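Local coordinates for IL-4-inducing protein (Schistosoma mansoni, PDB 4EL6), which probably triggers interleukin-4 release from basophils by binding IgE without antigen, using a beta/gamma-crystallin fold, at residues Gln10-Thr15 / Pro37-Val42; Pro53-Phe58 / Ile90-Gln95; Thr64-Gly69 / Ser82-Ile87. One frame throughout, in Å; residues are numbered along the deposited sequence.

Interaction 1 (Gln10-Thr15 / Pro37-Val42); sequences QLYDET and PGSVCV
The Tyr12 ring has the carbonyl oxygen Ser39 O at its edge, in the ring plane. Cys41 SG approaches obliquely, 3.9 Å from Tyr12 CE1, in a sulfur-aromatic contact. Tyr21, on the next strand, meets the same ring with its plane turned by about 25°. Cys41 SG is also disulfide-bonded to Cys75 on strand 75-76. On the same side, Gln10 OE1 comes to 3.4 Å from Cys41 CB.

The strands run antiparallel, 4.8 Å apart at their axes. Gln10 N bonds to Cys41 O at 2.8 Å and is nearly straight, and Cys41 N returns a bond to Gln10 O. Tyr12 N donates to Ser39 O. Beyond it the register breaks. Gly38 N gives a 2.8 Å bond to Tyr12 O, while Ser39 N makes a weak, longer one to the same oxygen. Gly38 and Ser39 together are set opposite the single residue Tyr12, a classic beta bulge.

The sheet belongs to a beta/gamma-crystallin fold. Ser39 OG sits between its own N and carbonyl carbon (chi1 50°), turned to the 13-15 bend. It donates to Glu14 O at 2.7 Å, in the carbonyl plane, and is also hydrogen-bonded to Glu17 N. A serine gripping a folded hairpin in this way recalls the conserved serine of crystallin Greek key motifs.

On the face of Leu11 and Val40, Leu11 lies alongside Val40, and beside Pro37 of the adjoining loop. Leu11 CD2 touches Pro37 CG at 4.0 Å. The same Leu11 CD2 is 4.1 Å from Val40 CG2.

Interaction 2 (Pro53-Phe58 / Ile90-Gln95); sequences PYWYLF and IKRCIQ
Strands 53-58 and 90-95 pair antiparallel in the three-stranded sheet of the crystallin fold, with 52-58 in the middle. Four backbone hydrogen bonds join them. Two link Tyr56 and Lys91, with Lys91 N to Tyr56 O at 2.8 Å. Two link Tyr54 and Cys93. Here Tyr54 N comes from well above the plane of the Cys93 carbonyl, 60° out of it.

The apolar packing includes a CH-pi contact. Arg92 CB lies 3.7 Å from the centroid of the Trp55 six-membered ring, over its face. The arginine chain is extended, with CG anti to the backbone N (chi1 180°), so CG and CD also run across the indole. Arg92 NH1 goes on to Tyr25 O, and Trp55 NE1 donates to Tyr7 O. Ile90 CG2 meets the indole edge, 3.5 Å from Trp55 CE3, and Leu57 lies beside Ile90.

On the opposite face of the sheet, Cys93 SG makes a sulfur-aromatic contact at the Tyr56 ring edge, 3.9 Å from CD2. It is disulfide-bonded to Cys103.

One water donates to Pro53 O at 2.7 Å and to Gln95 OE1 at 2.6 Å.

Interaction 3 (Thr64-Gly69 / Ser82-Ile87); sequences TGRITG and SGFKGI
Phe84 meets Arg66 and Thr68 across this contact. Ser82 and Thr68 are joined by a water rather than directly. This water donates to Ser82 OG at 2.7 Å and is hydrogen-bonded to Thr68 OG1, also at 2.7 Å. Ser82 OG is fixed further by Phe79 O. Gly83 N donates to a second water, 2.9 Å away, which is hydrogen-bonded to Thr68 OG1 as well. The threonine hydroxyl therefore holds two waters, and both lead to the loop. Gly83 O lies 3.3 Å from Arg66 NH1.

Phe84 is the buried residue of the contact. Its N donates to the first water at 3.3 Å, and the same water sits over the centre of one face of its ring. The ring is carried toward the strand by a chi1 of 56°, with CG flanked by both backbone branches. The Arg66 chain and the Phe84 side chain run past one another, head to tail. Arg66 CB approaches Phe84 CD1 obliquely at 3.4 Å, with CD close by, while the guanidinium lies toward Gly83 O. Thr68 OG1 comes just as near to Phe84 CE1.

Gly86 N lies at the edge of the Phe84 ring, in its plane. The loop thus packs against strand 67-71 on its way from strand 75-76 in one sheet to strand 89-95 in the other, a sheet-to-sheet connection of the Greek key topology of beta/gamma-crystallin domains.

Interactions 1 and 2 belong to the two sheets of one crystallin-type domain and lie on opposite sides of its centre, with their own centres about 15 Å apart. Among the contacts between them, Val42 CG2 lies 3.6 Å from Trp55 CD1. Val40 CG1 and Leu57 CD1 add a looser touch. Interaction 3 is nested in the chain between the strands of interaction 2, and their centres are about 12 Å apart. It borders the same sheet: Leu57 N is 2.8 Å from Thr68 O, a probable hydrogen bond. Its loop also reaches interaction 1, where Ile87 CD1 lies 3.7 Å from Leu11 CD2.

Interaction 1 (Gln10-Thr15 / Pro37-Val42)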
loop_
_atom_site.group_PDB
_atom_site.type_symbol
_atom_site.label_atom_id
_atom_site.label_comp_id
_atom_site.label_asym_id
_atom_site.label_seq_id
_atom_site.Cartn_x
_atom_site.Cartn_y
_atom_site.Cartn_z
ATOM N N GLN A 10 6.059 -1.493 2.413
ATOM C CA GLN A 10 6.930 -0.642 3.208
ATOM C C GLN A 10 6.442 0.782 3.301
ATOM O O GLN A 10 6.158 1.366 2.266
ATOM C CB GLN A 10 8.362 -0.655 2.631
ATOM C CG GLN A 10 9.028 -2.047 2.554
ATOM C CD GLN A 10 10.180 -2.050 1.566
ATOM O OE1 GLN A 10 10.135 -1.363 0.556
ATOM N NE2 GLN A 10 11.203 -2.853 1.837
ATOM N N LEU A 11 6.270 1.314 4.530
ATOM C CA LEU A 11 5.744 2.611 4.750
ATOM C C LEU A 11 6.808 3.420 5.497
ATOM O O LEU A 11 7.221 3.051 6.624
ATOM C CB LEU A 11 4.469 2.578 5.580
ATOM C CG LEU A 11 3.429 1.782 4.832
ATOM C CD1 LEU A 11 3.370 0.438 5.517
ATOM C CD2 LEU A 11 2.123 2.479 4.700
ATOM N N TYR A 12 7.284 4.455 4.852
ATOM C CA TYR A 12 8.392 5.270 5.394
ATOM C C TYR A 12 7.893 6.546 5.960
ATOM O O TYR A 12 6.989 7.155 5.387
ATOM C CB TYR A 12 9.396 5.621 4.257
ATOM C CG TYR A 12 10.069 4.424 3.692
ATOM C CD1 TYR A 12 9.486 3.714 2.650
ATOM C CD2 TYR A 12 11.290 3.963 4.205
ATOM C CE1 TYR A 12 10.103 2.610 2.090
ATOM C CE2 TYR A 12 11.894 2.841 3.640
ATOM C CZ TYR A 12 11.276 2.166 2.599
ATOM O OH TYR A 12 11.844 1.059 2.035
ATOM N N ASP A 13 8.534 6.997 7.036
ATOM C CA ASP A 13 8.149 8.245 7.691
ATOM C C ASP A 13 8.348 9.453 6.759
ATOM O O ASP A 13 7.554 10.385 6.746
ATOM C CB ASP A 13 8.968 8.446 8.974
ATOM C CG ASP A 13 8.364 7.776 10.209
ATOM O OD1 ASP A 13 7.426 6.949 10.127
ATOM O OD2 ASP A 13 8.893 8.077 11.302
ATOM N N GLU A 14 9.428 9.451 6.004
ATOM C CA GLU A 14 9.812 10.605 5.220
ATOM C C GLU A 14 9.648 10.326 3.738
ATOM O O GLU A 14 9.505 9.176 3.307
ATOM C CB GLU A 14 11.261 10.971 5.502
ATOM C CG GLU A 14 11.467 11.621 6.875
ATOM C CD GLU A 14 12.932 11.621 7.207
ATOM O OE1 GLU A 14 13.669 12.275 6.442
ATOM O OE2 GLU A 14 13.336 10.919 8.176
ATOM N N THR A 15 9.652 11.370 2.948
ATOM C CA THR A 15 9.596 11.191 1.518
ATOM C C THR A 15 10.890 10.579 1.010
ATOM O O THR A 15 11.889 10.549 1.695
ATOM C CB THR A 15 9.354 12.537 0.760
ATOM O OG1 THR A 15 10.412 13.373 1.105
ATOM C CG2 THR A 15 8.034 13.231 1.078
ATOM N N PRO A 37 2.237 8.080 6.000
ATOM C CA PRO A 37 3.633 7.947 5.610
ATOM C C PRO A 37 4.031 9.020 4.566
ATOM O O PRO A 37 3.196 9.589 3.810
ATOM C CB PRO A 37 3.671 6.593 4.976
ATOM C CG PRO A 37 2.300 6.455 4.306
ATOM C CD PRO A 37 1.401 7.050 5.351
ATOM N N GLY A 38 5.318 9.291 4.538
ATOM C CA GLY A 38 5.923 10.142 3.515
ATOM C C GLY A 38 6.073 9.444 2.202
ATOM O O GLY A 38 6.096 10.098 1.178
ATOM N N SER A 39 6.369 8.152 2.216
ATOM C CA SER A 39 6.538 7.357 1.034
ATOM C C SER A 39 6.195 5.888 1.299
ATOM O O SER A 39 6.217 5.463 2.400
ATOM C CB SER A 39 7.965 7.512 0.427
ATOM O OG SER A 39 8.948 7.337 1.394
ATOM N N VAL A 40 5.898 5.140 0.241
ATOM C CA VAL A 40 5.440 3.770 0.336
ATOM C C VAL A 40 6.028 3.015 -0.835
ATOM O O VAL A 40 6.028 3.509 -1.951
ATOM C CB VAL A 40 3.915 3.715 0.236
ATOM C CG1 VAL A 40 3.419 2.319 0.240
ATOM C CG2 VAL A 40 3.278 4.579 1.322
ATOM N N CYS A 41 6.498 1.790 -0.581
ATOM C CA CYS A 41 7.025 0.942 -1.629
ATOM C C CYS A 41 6.540 -0.499 -1.448
ATOM O O CYS A 41 6.249 -0.953 -0.355
ATOM C CB CYS A 41 8.518 0.839 -1.501
ATOM S SG CYS A 41 9.404 2.413 -1.725
ATOM N N VAL A 42 6.640 -1.241 -2.537
ATOM C CA VAL A 42 6.516 -2.684 -2.570
ATOM C C VAL A 42 7.773 -3.233 -3.239
ATOM O O VAL A 42 8.140 -2.780 -4.317
ATOM C CB VAL A 42 5.302 -3.144 -3.384
ATOM C CG1 VAL A 42 5.216 -4.658 -3.328
ATOM C CG2 VAL A 42 4.018 -2.472 -2.910
#

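Interaction 2 (Pro53-Phe58 / Ile90-Gln95)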
loop_
_atom_site.group_PDB
_atom_site.type_symbol
_atom_site.label_atom_id
_atom_site.label_comp_id
_atom_site.label_asym_id
_atom_site.label_seq_id
_atom_site.Cartn_x
_atom_site.Cartn_y
_atom_site.Cartn_z
ATOM N N PRO A 53 3.163 -9.673 -5.650
ATOM C CA PRO A 53 2.289 -8.968 -4.727
ATOM C C PRO A 53 1.740 -7.684 -5.335
ATOM O O PRO A 53 2.353 -7.062 -6.223
ATOM C CB PRO A 53 3.186 -8.637 -3.564
ATOM C CG PRO A 53 4.566 -8.657 -4.115
ATOM C CD PRO A 53 4.551 -9.682 -5.191
ATOM N N TYR A 54 0.510 -7.343 -4.933
ATOM C CA TYR A 54 -0.089 -6.068 -5.345
ATOM C C TYR A 54 -0.841 -5.552 -4.139
ATOM O O TYR A 54 -1.547 -6.327 -3.519
ATOM C CB TYR A 54 -1.048 -6.211 -6.552
ATOM C CG TYR A 54 -1.387 -4.875 -7.165
ATOM C CD1 TYR A 54 -2.428 -4.093 -6.662
ATOM C CD2 TYR A 54 -0.705 -4.392 -8.248
ATOM C CE1 TYR A 54 -2.710 -2.857 -7.160
ATOM C CE2 TYR A 54 -0.982 -3.156 -8.788
ATOM C CZ TYR A 54 -2.025 -2.394 -8.250
ATOM O OH TYR A 54 -2.292 -1.173 -8.752
ATOM N N TRP A 55 -0.684 -4.267 -3.797
ATOM C CA TRP A 55 -1.270 -3.745 -2.572
ATOM C C TRP A 55 -2.224 -2.606 -2.860
ATOM O O TRP A 55 -1.924 -1.743 -3.671
ATOM C CB TRP A 55 -0.185 -3.270 -1.639
ATOM C CG TRP A 55 0.690 -4.353 -1.065
ATOM C CD1 TRP A 55 1.792 -4.987 -1.657
ATOM C CD2 TRP A 55 0.526 -4.958 0.220
ATOM N NE1 TRP A 55 2.317 -5.955 -0.789
ATOM C CE2 TRP A 55 1.616 -5.936 0.369
ATOM C CE3 TRP A 55 -0.360 -4.749 1.304
ATOM C CZ2 TRP A 55 1.774 -6.632 1.547
ATOM C CZ3 TRP A 55 -0.146 -5.478 2.481
ATOM C CH2 TRP A 55 0.894 -6.408 2.549
ATOM N N TYR A 56 -3.398 -2.601 -2.228
ATOM C CA TYR A 56 -4.314 -1.470 -2.258
ATOM C C TYR A 56 -4.362 -0.763 -0.912
ATOM O O TYR A 56 -4.507 -1.374 0.176
ATOM C CB TYR A 56 -5.711 -1.965 -2.613
ATOM C CG TYR A 56 -5.901 -2.245 -4.081
ATOM C CD1 TYR A 56 -5.787 -1.212 -5.000
ATOM C CD2 TYR A 56 -6.164 -3.545 -4.540
ATOM C CE1 TYR A 56 -5.976 -1.459 -6.354
ATOM C CE2 TYR A 56 -6.296 -3.762 -5.903
ATOM C CZ TYR A 56 -6.273 -2.702 -6.750
ATOM O OH TYR A 56 -6.436 -2.945 -8.107
ATOM N N LEU A 57 -4.236 0.554 -0.971
ATOM C CA LEU A 57 -4.381 1.436 0.194
ATOM C C LEU A 57 -5.651 2.245 0.055
ATOM O O LEU A 57 -5.964 2.696 -1.053
ATOM C CB LEU A 57 -3.248 2.453 0.259
ATOM C CG LEU A 57 -1.869 1.969 -0.037
ATOM C CD1 LEU A 57 -0.798 3.034 0.072
ATOM C CD2 LEU A 57 -1.520 0.876 0.828
ATOM N N PHE A 58 -6.412 2.393 1.135
ATOM C CA PHE A 58 -7.686 3.002 1.142
ATOM C C PHE A 58 -7.776 4.112 2.167
ATOM O O PHE A 58 -7.169 3.998 3.257
ATOM C CB PHE A 58 -8.736 1.945 1.579
ATOM C CG PHE A 58 -8.864 0.813 0.624
ATOM C CD1 PHE A 58 -8.036 -0.301 0.752
ATOM C CD2 PHE A 58 -9.852 0.816 -0.396
ATOM C CE1 PHE A 58 -8.193 -1.383 -0.085
ATOM C CE2 PHE A 58 -9.967 -0.252 -1.261
ATOM C CZ PHE A 58 -9.113 -1.326 -1.141
ATOM N N ILE A 90 -5.766 -1.412 4.385
ATOM C CA ILE A 90 -4.797 -1.836 3.426
ATOM C C ILE A 90 -5.165 -3.254 3.034
ATOM O O ILE A 90 -5.335 -4.108 3.945
ATOM C CB ILE A 90 -3.351 -1.866 4.033
ATOM C CG1 ILE A 90 -2.870 -0.434 4.475
ATOM C CG2 ILE A 90 -2.409 -2.542 3.041
ATOM C CD1 ILE A 90 -1.609 -0.447 5.298
ATOM N N LYS A 91 -5.198 -3.551 1.739
ATOM C CA LYS A 91 -5.485 -4.925 1.262
ATOM C C LYS A 91 -4.306 -5.486 0.479
ATOM O O LYS A 91 -3.767 -4.815 -0.355
ATOM C CB LYS A 91 -6.728 -5.031 0.447
ATOM C CG LYS A 91 -7.144 -6.471 0.206
ATOM C CD LYS A 91 -8.494 -6.577 -0.479
ATOM C CE LYS A 91 -9.587 -6.583 0.579
ATOM N NZ LYS A 91 -10.859 -7.164 0.078
ATOM N N ARG A 92 -3.874 -6.663 0.873
ATOM C CA ARG A 92 -2.838 -7.410 0.163
ATOM C C ARG A 92 -3.459 -8.359 -0.849
ATOM O O ARG A 92 -4.378 -9.136 -0.532
ATOM C CB ARG A 92 -1.974 -8.206 1.140
ATOM C CG ARG A 92 -0.848 -9.031 0.478
ATOM C CD ARG A 92 -0.032 -9.848 1.489
ATOM N NE ARG A 92 0.846 -10.754 0.786
ATOM C CZ ARG A 92 1.584 -11.697 1.375
ATOM N NH1 ARG A 92 1.604 -11.842 2.702
ATOM N NH2 ARG A 92 2.307 -12.526 0.618
ATOM N N CYS A 93 -3.016 -8.193 -2.096
ATOM C CA CYS A 93 -3.513 -8.962 -3.185
ATOM C C CYS A 93 -2.412 -9.585 -4.026
ATOM O O CYS A 93 -1.212 -9.509 -3.716
ATOM C CB CYS A 93 -4.349 -8.039 -4.048
ATOM S SG CYS A 93 -5.638 -7.153 -3.092
ATOM N N ILE A 94 -2.858 -10.198 -5.131
ATOM C CA ILE A 94 -1.950 -10.887 -6.041
ATOM C C ILE A 94 -2.178 -10.344 -7.408
ATOM O O ILE A 94 -3.341 -10.104 -7.805
ATOM C CB ILE A 94 -2.193 -12.402 -6.042
ATOM C CG1 ILE A 94 -1.721 -12.977 -4.725
ATOM C CG2 ILE A 94 -1.435 -13.087 -7.197
ATOM C CD1 ILE A 94 -2.244 -14.381 -4.483
ATOM N N GLN A 95 -1.102 -10.088 -8.145
ATOM C CA GLN A 95 -1.231 -9.711 -9.547
ATOM C C GLN A 95 -0.805 -10.937 -10.363
ATOM O O GLN A 95 0.309 -11.410 -10.164
ATOM C CB GLN A 95 -0.303 -8.556 -9.876
ATOM C CG GLN A 95 -0.516 -7.998 -11.253
ATOM C CD GLN A 95 0.317 -6.772 -11.482
ATOM O OE1 GLN A 95 1.495 -6.737 -11.118
ATOM N NE2 GLN A 95 -0.293 -5.746 -12.094
HETATM O O HOH W 1 2.669 -6.469 -8.823
#

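Interaction 3 (Thr64-Gly69 / Ser82-Ile87)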
loop_
_atom_site.group_PDB
_atom_site.type_symbol
_atom_site.label_atom_id
_atom_site.label_comp_id
_atom_site.label_asym_id
_atom_site.label_seq_id
_atom_site.Cartn_x
_atom_site.Cartn_y
_atom_site.Cartn_z
ATOM N N THR A 64 -12.787 0.619 1.730
ATOM C CA THR A 64 -13.642 1.535 1.034
ATOM C C THR A 64 -12.946 2.881 0.934
ATOM O O THR A 64 -11.931 3.141 1.552
ATOM C CB THR A 64 -14.994 1.738 1.802
ATOM O OG1 THR A 64 -14.755 2.431 3.065
ATOM C CG2 THR A 64 -15.738 0.427 2.022
ATOM N N GLY A 65 -13.565 3.774 0.164
ATOM C CA GLY A 65 -12.994 5.121 0.006
ATOM C C GLY A 65 -12.084 5.230 -1.207
ATOM O O GLY A 65 -12.190 4.446 -2.169
ATOM N N ARG A 66 -11.252 6.279 -1.203
ATOM C CA ARG A 66 -10.235 6.459 -2.213
ATOM C C ARG A 66 -9.303 5.233 -2.159
ATOM O O ARG A 66 -9.056 4.642 -1.101
ATOM C CB ARG A 66 -9.442 7.736 -1.951
ATOM C CG ARG A 66 -10.241 9.019 -2.037
ATOM C CD ARG A 66 -9.392 10.208 -1.609
ATOM N NE ARG A 66 -10.174 11.461 -1.654
ATOM C CZ ARG A 66 -10.160 12.308 -2.687
ATOM N NH1 ARG A 66 -9.297 12.128 -3.676
ATOM N NH2 ARG A 66 -10.929 13.407 -2.672
ATOM N N ILE A 67 -8.752 4.891 -3.324
ATOM C CA ILE A 67 -7.929 3.702 -3.540
ATOM C C ILE A 67 -6.667 4.099 -4.279
ATOM O O ILE A 67 -6.736 4.693 -5.384
ATOM C CB ILE A 67 -8.643 2.641 -4.365
ATOM C CG1 ILE A 67 -10.035 2.399 -3.795
ATOM C CG2 ILE A 67 -7.780 1.358 -4.450
ATOM C CD1 ILE A 67 -10.802 1.331 -4.560
ATOM N N THR A 68 -5.501 3.694 -3.705
ATOM C CA THR A 68 -4.221 3.863 -4.345
ATOM C C THR A 68 -3.596 2.486 -4.336
ATOM O O THR A 68 -3.357 1.888 -3.258
ATOM C CB THR A 68 -3.411 4.858 -3.551
ATOM O OG1 THR A 68 -3.976 6.160 -3.727
ATOM C CG2 THR A 68 -1.907 4.892 -3.991
ATOM N N GLY A 69 -3.237 1.966 -5.528
ATOM C CA GLY A 69 -2.690 0.662 -5.670
ATOM C C GLY A 69 -1.224 0.737 -6.078
ATOM O O GLY A 69 -0.809 1.708 -6.695
ATOM N N SER A 82 -0.095 12.277 -3.059
ATOM C CA SER A 82 -0.873 11.303 -3.768
ATOM C C SER A 82 -2.360 11.678 -3.573
ATOM O O SER A 82 -2.668 12.781 -3.087
ATOM C CB SER A 82 -0.502 9.902 -3.292
ATOM O OG SER A 82 -1.047 9.598 -2.030
ATOM N N GLY A 83 -3.246 10.769 -3.891
ATOM C CA GLY A 83 -4.689 11.005 -3.837
ATOM C C GLY A 83 -5.217 11.355 -2.482
ATOM O O GLY A 83 -6.212 12.091 -2.381
ATOM N N PHE A 84 -4.587 10.771 -1.446
ATOM C CA PHE A 84 -4.902 11.057 -0.026
ATOM C C PHE A 84 -3.682 10.780 0.835
ATOM O O PHE A 84 -2.768 10.006 0.486
ATOM C CB PHE A 84 -6.072 10.217 0.446
ATOM C CG PHE A 84 -5.857 8.764 0.258
ATOM C CD1 PHE A 84 -6.184 8.119 -0.946
ATOM C CD2 PHE A 84 -5.319 7.987 1.283
ATOM C CE1 PHE A 84 -6.017 6.762 -1.074
ATOM C CE2 PHE A 84 -5.140 6.638 1.135
ATOM C CZ PHE A 84 -5.455 6.023 -0.024
ATOM N N LYS A 85 -3.648 11.460 1.970
ATOM C CA LYS A 85 -2.527 11.403 2.911
ATOM C C LYS A 85 -2.609 10.303 3.949
ATOM O O LYS A 85 -1.558 9.794 4.412
ATOM C CB LYS A 85 -2.366 12.721 3.603
ATOM C CG LYS A 85 -2.041 13.866 2.681
ATOM C CD LYS A 85 -1.941 15.170 3.385
ATOM C CE LYS A 85 -1.280 16.223 2.439
ATOM N NZ LYS A 85 -1.272 17.479 3.244
ATOM N N GLY A 86 -3.831 9.942 4.335
ATOM C CA GLY A 86 -4.009 9.077 5.477
ATOM C C GLY A 86 -4.643 7.785 5.105
ATOM O O GLY A 86 -5.726 7.717 4.452
ATOM N N ILE A 87 -3.952 6.691 5.451
ATOM C CA ILE A 87 -4.384 5.326 5.077
ATOM C C ILE A 87 -5.180 4.739 6.247
ATOM O O ILE A 87 -4.670 4.681 7.407
ATOM C CB ILE A 87 -3.191 4.441 4.828
ATOM C CG1 ILE A 87 -2.277 5.052 3.743
ATOM C CG2 ILE A 87 -3.661 3.028 4.381
ATOM C CD1 ILE A 87 -0.876 4.487 3.776
HETATM O O HOH W 2 -3.103 7.854 -1.752
HETATM O O HOH W 3 -2.876 8.304 -5.370
#